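PDB 5FOO: 6-phospho-beta-d glycosidase from Streptococcus pyogenes, which probably hydrolyses the beta-glycosidic bonds of 6-phosphorylated beta-glucosides, as a retaining enzyme of glycoside hydrolase family 1. Local coordinates for residues A[89-94]-A[146-151]; A[201-206]-A[217-222]. The protein carries 1 engineered substitution. All blocks are in the same frame, centred on the assembly; numbering follows the deposited sequence.

Contact 1. Residues A[89-94]-A[146-151]; sequences ATINPD and SKVCFE
On the outer helical layer of the (beta/alpha)8 barrel, V148 of helix 136-153 meets A89 and I91, which belong to the loop leading into helix 93-108. The loop carries no regular structure until P93, yet two of its side chains, two residues apart, both set out toward the helix. V148 receives them with its two branches divided. Its CG1 lies 3.7 Å from I91 CG1 and nearly as close to I91 CD1, so one valine methyl rests against the outer half of the isoleucine chain. The other methyl, CG2, faces A89: it approaches the backbone oxygen, A89 O, at 3.5 Å, with A89 CB farther off at 4.2 Å from the same CG2. In I91, CG1 stands anti to the carbonyl carbon (chi1 -63°) and CD1 continues the chain in extended form (chi2 171°), which lays the ethyl arm out toward the helix. The I91 and V148 side chains meet at a slant, and the contact is wholly apolar apart from the carbonyl of A89. It is a small patch, burying 121 Å² in all, with V148 buried and the loop residues partly exposed. Beyond I91, N92 serves as the N-cap of helix 93-108, its OD1 bonded to the backbone N of G95 and its ND2 to Q26. V148 also touches L82 of the short helix 79-82, whereas A89 and I91 reach A144 and Q152 of helix 136-153, spreading the loop along that helix.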
ATOM      1  N   ALA A  89     -12.457  21.716  -1.987  1.00 31.37           N
ATOM      2  CA  ALA A  89     -11.552  21.089  -2.934  1.00 29.15           C
ATOM      3  C   ALA A  89     -11.147  21.999  -4.122  1.00 31.17           C
ATOM      4  O   ALA A  89     -11.219  21.582  -5.297  1.00 32.62           O
ATOM      5  CB  ALA A  89     -12.154  19.791  -3.419  1.00 29.07           C
ATOM      6  N   THR A  90     -10.730  23.233  -3.837  1.00 32.18           N
ATOM      7  CA  THR A  90     -10.101  24.039  -4.858  1.00 32.47           C
ATOM      8  C   THR A  90      -8.681  23.533  -5.105  1.00 31.29           C
ATOM      9  O   THR A  90      -8.104  22.808  -4.294  1.00 30.00           O
ATOM     10  CB  THR A  90     -10.125  25.492  -4.504  1.00 34.91           C
ATOM     11  OG1 THR A  90      -9.547  25.691  -3.222  1.00 32.83           O
ATOM     12  CG2 THR A  90     -11.593  25.963  -4.455  1.00 36.53           C
ATOM     13  N   ILE A  91      -8.150  23.885  -6.256  1.00 31.23           N
ATOM     14  CA  ILE A  91      -6.897  23.296  -6.809  1.00 31.55           C
ATOM     15  C   ILE A  91      -5.666  24.146  -6.571  1.00 32.15           C
ATOM     16  O   ILE A  91      -5.697  25.333  -6.749  1.00 33.31           O
ATOM     17  CB  ILE A  91      -7.049  23.056  -8.310  1.00 33.29           C
ATOM     18  CG1 ILE A  91      -8.174  22.018  -8.550  1.00 33.17           C
ATOM     19  CG2 ILE A  91      -5.756  22.572  -8.921  1.00 31.72           C
ATOM     20  CD1 ILE A  91      -8.574  21.857 -10.010  1.00 37.54           C
ATOM     21  N   ASN A  92      -4.606  23.564  -6.041  1.00 30.02           N
ATOM     22  CA  ASN A  92      -3.341  24.285  -5.959  1.00 30.78           C
ATOM     23  C   ASN A  92      -2.729  24.234  -7.360  1.00 29.08           C
ATOM     24  O   ASN A  92      -2.465  23.133  -7.880  1.00 28.19           O
ATOM     25  CB  ASN A  92      -2.392  23.603  -4.971  1.00 33.26           C
ATOM     26  CG  ASN A  92      -1.037  24.267  -4.949  1.00 32.74           C
ATOM     27  OD1 ASN A  92      -0.229  24.198  -5.893  1.00 37.36           O
ATOM     28  ND2 ASN A  92      -0.809  24.952  -3.891  1.00 31.75           N
ATOM     29  N   PRO A  93      -2.500  25.379  -7.980  1.00 31.00           N
ATOM     30  CA  PRO A  93      -2.007  25.316  -9.376  1.00 30.28           C
ATOM     31  C   PRO A  93      -0.657  24.639  -9.538  1.00 27.39           C
ATOM     32  O   PRO A  93      -0.480  23.961 -10.548  1.00 25.61           O
ATOM     33  CB  PRO A  93      -1.888  26.811  -9.775  1.00 33.76           C
ATOM     34  CG  PRO A  93      -2.792  27.515  -8.876  1.00 34.62           C
ATOM     35  CD  PRO A  93      -2.785  26.765  -7.572  1.00 32.32           C
ATOM     36  N   ASP A  94       0.274  24.769  -8.582  1.00 28.50           N
ATOM     37  CA  ASP A  94       1.567  24.070  -8.731  1.00 29.69           C
ATOM     38  C   ASP A  94       1.421  22.541  -8.565  1.00 24.94           C
ATOM     39  O   ASP A  94       2.095  21.777  -9.237  1.00 23.81           O
ATOM     40  CB  ASP A  94       2.734  24.590  -7.842  1.00 35.02           C
ATOM     41  CG  ASP A  94       4.140  23.938  -8.300  1.00 44.76           C
ATOM     42  OD1 ASP A  94       4.508  22.773  -7.914  1.00 46.57           O
ATOM     43  OD2 ASP A  94       4.842  24.557  -9.149  1.00 48.19           O
ATOM     44  N   SER A 146     -10.893  13.313  -4.728  1.00 25.67           N
ATOM     45  CA  SER A 146     -10.837  12.236  -5.740  1.00 30.00           C
ATOM     46  C   SER A 146     -11.462  12.714  -7.058  1.00 29.69           C
ATOM     47  O   SER A 146     -10.900  12.436  -8.140  1.00 27.64           O
ATOM     48  CB  SER A 146     -11.460  10.913  -5.248  1.00 29.08           C
ATOM     49  OG  SER A 146     -12.901  10.967  -5.275  1.00 31.76           O
ATOM     50  N   LYS A 147     -12.583  13.446  -6.964  1.00 27.51           N
ATOM     51  CA  LYS A 147     -13.224  14.027  -8.149  1.00 31.46           C
ATOM     52  C   LYS A 147     -12.304  15.003  -8.900  1.00 29.55           C
ATOM     53  O   LYS A 147     -12.233  14.964 -10.134  1.00 27.42           O
ATOM     54  CB  LYS A 147     -14.476  14.809  -7.800  1.00 34.82           C
ATOM     55  CG  LYS A 147     -15.755  14.068  -7.617  1.00 44.99           C
ATOM     56  CD  LYS A 147     -16.885  15.126  -7.687  1.00 50.40           C
ATOM     57  CE  LYS A 147     -18.258  14.525  -7.637  1.00 58.58           C
ATOM     58  NZ  LYS A 147     -18.701  14.292  -6.230  1.00 62.15           N
ATOM     59  N   VAL A 148     -11.590  15.876  -8.179  1.00 27.08           N
ATOM     60  CA  VAL A 148     -10.578  16.710  -8.859  1.00 27.23           C
ATOM     61  C   VAL A 148      -9.634  15.809  -9.648  1.00 27.19           C
ATOM     62  O   VAL A 148      -9.436  16.049 -10.834  1.00 26.08           O
ATOM     63  CB  VAL A 148      -9.792  17.652  -7.891  1.00 26.00           C
ATOM     64  CG1 VAL A 148      -8.703  18.386  -8.589  1.00 25.08           C
ATOM     65  CG2 VAL A 148     -10.731  18.665  -7.217  1.00 26.70           C
ATOM     66  N   CYS A 149      -9.067  14.769  -8.997  1.00 26.13           N
ATOM     67  CA  CYS A 149      -8.114  13.865  -9.650  1.00 25.49           C
ATOM     68  C   CYS A 149      -8.705  13.233 -10.939  1.00 24.91           C
ATOM     69  O   CYS A 149      -8.120  13.279 -12.001  1.00 22.73           O
ATOM     70  CB  CYS A 149      -7.688  12.773  -8.709  1.00 27.08           C
ATOM     71  SG  CYS A 149      -6.668  13.385  -7.319  1.00 26.63           S
ATOM     72  N   PHE A 150      -9.876  12.650 -10.822  1.00 26.46           N
ATOM     73  CA  PHE A 150     -10.532  12.040 -11.989  1.00 27.16           C
ATOM     74  C   PHE A 150     -10.814  13.079 -13.151  1.00 26.72           C
ATOM     75  O   PHE A 150     -10.521  12.782 -14.310  1.00 27.41           O
ATOM     76  CB  PHE A 150     -11.802  11.365 -11.579  1.00 24.20           C
ATOM     77  CG  PHE A 150     -11.645  10.396 -10.435  1.00 25.06           C
ATOM     78  CD1 PHE A 150     -10.508   9.602 -10.306  1.00 24.45           C
ATOM     79  CD2 PHE A 150     -12.689  10.230  -9.531  1.00 23.33           C
ATOM     80  CE1 PHE A 150     -10.403   8.682  -9.262  1.00 28.36           C
ATOM     81  CE2 PHE A 150     -12.615   9.295  -8.541  1.00 25.82           C
ATOM     82  CZ  PHE A 150     -11.460   8.513  -8.393  1.00 27.34           C
ATOM     83  N   GLU A 151     -11.308  14.265 -12.816  1.00 25.81           N
ATOM     84  CA  GLU A 151     -11.556  15.312 -13.799  1.00 27.71           C
ATOM     85  C   GLU A 151     -10.285  15.800 -14.461  1.00 30.38           C
ATOM     86  O   GLU A 151     -10.259  16.011 -15.658  1.00 28.74           O
ATOM     87  CB  GLU A 151     -12.292  16.477 -13.145  1.00 29.30           C
ATOM     88  CG  GLU A 151     -13.701  16.049 -12.779  1.00 33.14           C
ATOM     89  CD  GLU A 151     -14.426  16.975 -11.844  1.00 37.15           C
ATOM     90  OE1 GLU A 151     -13.884  18.033 -11.491  1.00 38.85           O
ATOM     91  OE2 GLU A 151     -15.581  16.638 -11.483  1.00 40.38           O
TER

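Contact 2. Residues A[201-206]-A[217-222]; sequences AKVIQA and GRIGTI. With EDO (1,2-ethanediol), chain H.
With chi1 at -173°, I219 holds CG1 anti to its own backbone N and leaves CG2 between that N and the carbonyl carbon, and both arms bear on helix 186-208. I219 CD1, at the end of the longer arm, meets V203 CG1 at 4.2 Å, the two side chains crossing nearly at right angles. The root of that arm, I219 CG1, and the shorter arm both lie against I204: CG2 of I219 is 4.0 Å from I204 CG1 and slightly farther from I204 CG2. V203, I204 and I219 are all buried, and they meet through apolar contacts alone. A polar tie is added at the foot of the strand, where G217 N donates to Y207 OH of the same helix.

R218 has a different partner, a 1,2-ethanediol probably taken up from the crystallisation liquor. A bend at chi3 (-64°) turns its guanidinium so that NH2 donates to EDO O1 at 3.0 Å, almost straight (165°) and in the guanidinium plane. NE donates to EDO O2 at 2.9 Å on a more bent path, and the diol also bonds D159 OD1.

Helix 186-208 packs here against barrel strand 218-224, the strand that follows it in the chain. V203 also touches F142 of helix 136-153, while A201 and K202 lean on helix 280-288; the strand itself is hydrogen-bonded through R218 and G220 to W160 of the neighbouring strand 159-161.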
ATOM      1  N   ALA A 201     -15.987   3.115  -1.311  1.00 27.08           N
ATOM      2  CA  ALA A 201     -17.224   2.992  -2.087  1.00 27.19           C
ATOM      3  C   ALA A 201     -17.707   4.333  -2.638  1.00 27.19           C
ATOM      4  O   ALA A 201     -18.127   4.396  -3.789  1.00 29.16           O
ATOM      5  CB  ALA A 201     -18.308   2.346  -1.243  1.00 28.64           C
ATOM      6  N   LYS A 202     -17.587   5.408  -1.861  1.00 24.76           N
ATOM      7  CA  LYS A 202     -17.895   6.718  -2.332  1.00 26.10           C
ATOM      8  C   LYS A 202     -16.967   7.256  -3.423  1.00 26.38           C
ATOM      9  O   LYS A 202     -17.416   7.958  -4.340  1.00 25.63           O
ATOM     10  CB  LYS A 202     -17.990   7.710  -1.179  1.00 28.48           C
ATOM     11  CG  LYS A 202     -19.162   7.400  -0.277  1.00 32.59           C
ATOM     12  CD  LYS A 202     -19.454   8.530   0.698  1.00 37.34           C
ATOM     13  CE  LYS A 202     -20.546   9.372   0.084  1.00 43.13           C
ATOM     14  NZ  LYS A 202     -20.826  10.545   0.923  1.00 49.94           N
ATOM     15  N   VAL A 203     -15.684   6.928  -3.348  1.00 25.56           N
ATOM     16  CA  VAL A 203     -14.752   7.354  -4.377  1.00 24.89           C
ATOM     17  C   VAL A 203     -15.053   6.579  -5.663  1.00 24.47           C
ATOM     18  O   VAL A 203     -15.025   7.151  -6.779  1.00 22.71           O
ATOM     19  CB  VAL A 203     -13.265   7.224  -3.940  1.00 23.59           C
ATOM     20  CG1 VAL A 203     -12.357   7.474  -5.121  1.00 24.15           C
ATOM     21  CG2 VAL A 203     -13.016   8.306  -2.875  1.00 27.21           C
ATOM     22  N   ILE A 204     -15.331   5.304  -5.505  1.00 25.52           N
ATOM     23  CA  ILE A 204     -15.734   4.473  -6.642  1.00 26.27           C
ATOM     24  C   ILE A 204     -16.989   4.993  -7.294  1.00 27.89           C
ATOM     25  O   ILE A 204     -17.028   5.104  -8.508  1.00 31.50           O
ATOM     26  CB  ILE A 204     -15.858   2.991  -6.253  1.00 28.18           C
ATOM     27  CG1 ILE A 204     -14.452   2.417  -5.970  1.00 29.03           C
ATOM     28  CG2 ILE A 204     -16.581   2.195  -7.333  1.00 26.26           C
ATOM     29  CD1 ILE A 204     -14.498   1.022  -5.317  1.00 31.24           C
ATOM     30  N   GLN A 205     -17.979   5.393  -6.505  1.00 32.82           N
ATOM     31  CA  GLN A 205     -19.169   5.980  -7.076  1.00 31.88           C
ATOM     32  C   GLN A 205     -18.763   7.211  -7.875  1.00 30.95           C
ATOM     33  O   GLN A 205     -19.250   7.389  -8.990  1.00 28.00           O
ATOM     34  CB  GLN A 205     -20.201   6.349  -6.024  1.00 33.58           C
ATOM     35  CG  GLN A 205     -21.539   6.952  -6.516  1.00 34.91           C
ATOM     36  CD  GLN A 205     -22.443   7.261  -5.346  1.00 38.95           C
ATOM     37  OE1 GLN A 205     -23.537   6.711  -5.220  1.00 42.63           O
ATOM     38  NE2 GLN A 205     -21.941   8.047  -4.420  1.00 37.22           N
ATOM     39  N   ALA A 206     -17.918   8.071  -7.300  1.00 28.08           N
ATOM     40  CA  ALA A 206     -17.589   9.346  -7.914  1.00 25.42           C
ATOM     41  C   ALA A 206     -16.857   9.111  -9.232  1.00 28.43           C
ATOM     42  O   ALA A 206     -17.102   9.825 -10.198  1.00 28.57           O
ATOM     43  CB  ALA A 206     -16.783  10.246  -6.981  1.00 29.40           C
ATOM     44  N   GLY A 217     -11.788   3.691 -17.406  1.00 29.73           N
ATOM     45  CA  GLY A 217     -10.709   2.836 -16.914  1.00 29.92           C
ATOM     46  C   GLY A 217     -11.167   1.992 -15.725  1.00 32.87           C
ATOM     47  O   GLY A 217     -12.330   1.722 -15.604  1.00 27.62           O
ATOM     48  N   ARG A 218     -10.257   1.603 -14.822  1.00 27.35           N
ATOM     49  CA  ARG A 218     -10.630   0.737 -13.736  1.00 28.16           C
ATOM     50  C   ARG A 218     -10.232   1.345 -12.417  1.00 28.77           C
ATOM     51  O   ARG A 218      -9.314   2.136 -12.389  1.00 24.95           O
ATOM     52  CB  ARG A 218     -10.053  -0.675 -13.957  1.00 29.30           C
ATOM     53  CG  ARG A 218     -10.880  -1.419 -15.032  1.00 30.92           C
ATOM     54  CD  ARG A 218     -10.454  -2.866 -15.209  1.00 33.14           C
ATOM     55  NE  ARG A 218      -9.076  -2.917 -15.699  1.00 38.92           N
ATOM     56  CZ  ARG A 218      -8.361  -4.042 -15.863  1.00 41.49           C
ATOM     57  NH1 ARG A 218      -8.921  -5.225 -15.551  1.00 38.96           N
ATOM     58  NH2 ARG A 218      -7.081  -3.974 -16.309  1.00 37.01           N
ATOM     59  N   ILE A 219     -10.975   1.019 -11.350  1.00 24.64           N
ATOM     60  CA  ILE A 219     -10.746   1.540 -10.039  1.00 24.74           C
ATOM     61  C   ILE A 219     -10.853   0.456  -9.031  1.00 25.93           C
ATOM     62  O   ILE A 219     -11.707  -0.413  -9.138  1.00 25.12           O
ATOM     63  CB  ILE A 219     -11.664   2.697  -9.677  1.00 25.98           C
ATOM     64  CG1 ILE A 219     -11.231   3.291  -8.335  1.00 22.34           C
ATOM     65  CG2 ILE A 219     -13.141   2.311  -9.727  1.00 28.04           C
ATOM     66  CD1 ILE A 219     -11.678   4.687  -8.167  1.00 24.09           C
ATOM     67  N   GLY A 220      -9.882   0.451  -8.112  1.00 25.85           N
ATOM     68  CA  GLY A 220      -9.822  -0.551  -7.092  1.00 24.74           C
ATOM     69  C   GLY A 220      -9.252   0.009  -5.832  1.00 24.32           C
ATOM     70  O   GLY A 220      -9.350   1.215  -5.570  1.00 22.70           O
ATOM     71  N   THR A 221      -8.728  -0.896  -5.006  1.00 24.40           N
ATOM     72  CA  THR A 221      -8.040  -0.504  -3.776  1.00 25.32           C
ATOM     73  C   THR A 221      -6.873  -1.454  -3.592  1.00 26.25           C
ATOM     74  O   THR A 221      -6.788  -2.441  -4.303  1.00 24.68           O
ATOM     75  CB  THR A 221      -9.016  -0.428  -2.578  1.00 29.67           C
ATOM     76  OG1 THR A 221      -8.370   0.248  -1.493  1.00 29.87           O
ATOM     77  CG2 THR A 221      -9.474  -1.852  -2.134  1.00 27.27           C
ATOM     78  N   ILE A 222      -5.929  -1.116  -2.707  1.00 27.20           N
ATOM     79  CA  ILE A 222      -4.749  -1.934  -2.461  1.00 24.80           C
ATOM     80  C   ILE A 222      -4.833  -2.466  -1.046  1.00 25.96           C
ATOM     81  O   ILE A 222      -4.806  -1.704  -0.070  1.00 24.69           O
ATOM     82  CB  ILE A 222      -3.451  -1.141  -2.699  1.00 25.99           C
ATOM     83  CG1 ILE A 222      -3.344  -0.644  -4.152  1.00 29.46           C
ATOM     84  CG2 ILE A 222      -2.224  -1.972  -2.365  1.00 25.38           C
ATOM     85  CD1 ILE A 222      -2.399   0.526  -4.303  1.00 30.77           C
TER
HETATM   86  C1  EDO H1465      -6.485  -0.192 -17.986  0.80 33.61           C
HETATM   87  O1  EDO H1465      -6.352  -1.164 -16.951  0.80 33.69           O
HETATM   88  C2  EDO H1465      -7.917   0.039 -18.336  0.80 35.81           C
HETATM   89  O2  EDO H1465      -8.650  -0.516 -17.273  0.80 37.04           O

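In the fold
From the N terminus, the chain passes through residues 89-94 into helix 93-108 and strand 112-116 before helix 136-153 returns to close contact 1, a loop of 51 intervening residues. Strand 159-161 and helix 186-208 follow, and contact 2 then closes a much shorter connection, 10 residues between its segments, that runs off the end of helix 186-208 into strand 218-224. The two loops lie in series, neither nested nor crossed, with centres about 16 Å apart. Helix 136-153 bridges them: S146 and F150 pack on V203, F150 also reaches I219, and K147 touches A206. Contact 1 joins a loop to the outer helical layer, whereas contact 2 joins that layer to the barrel wall.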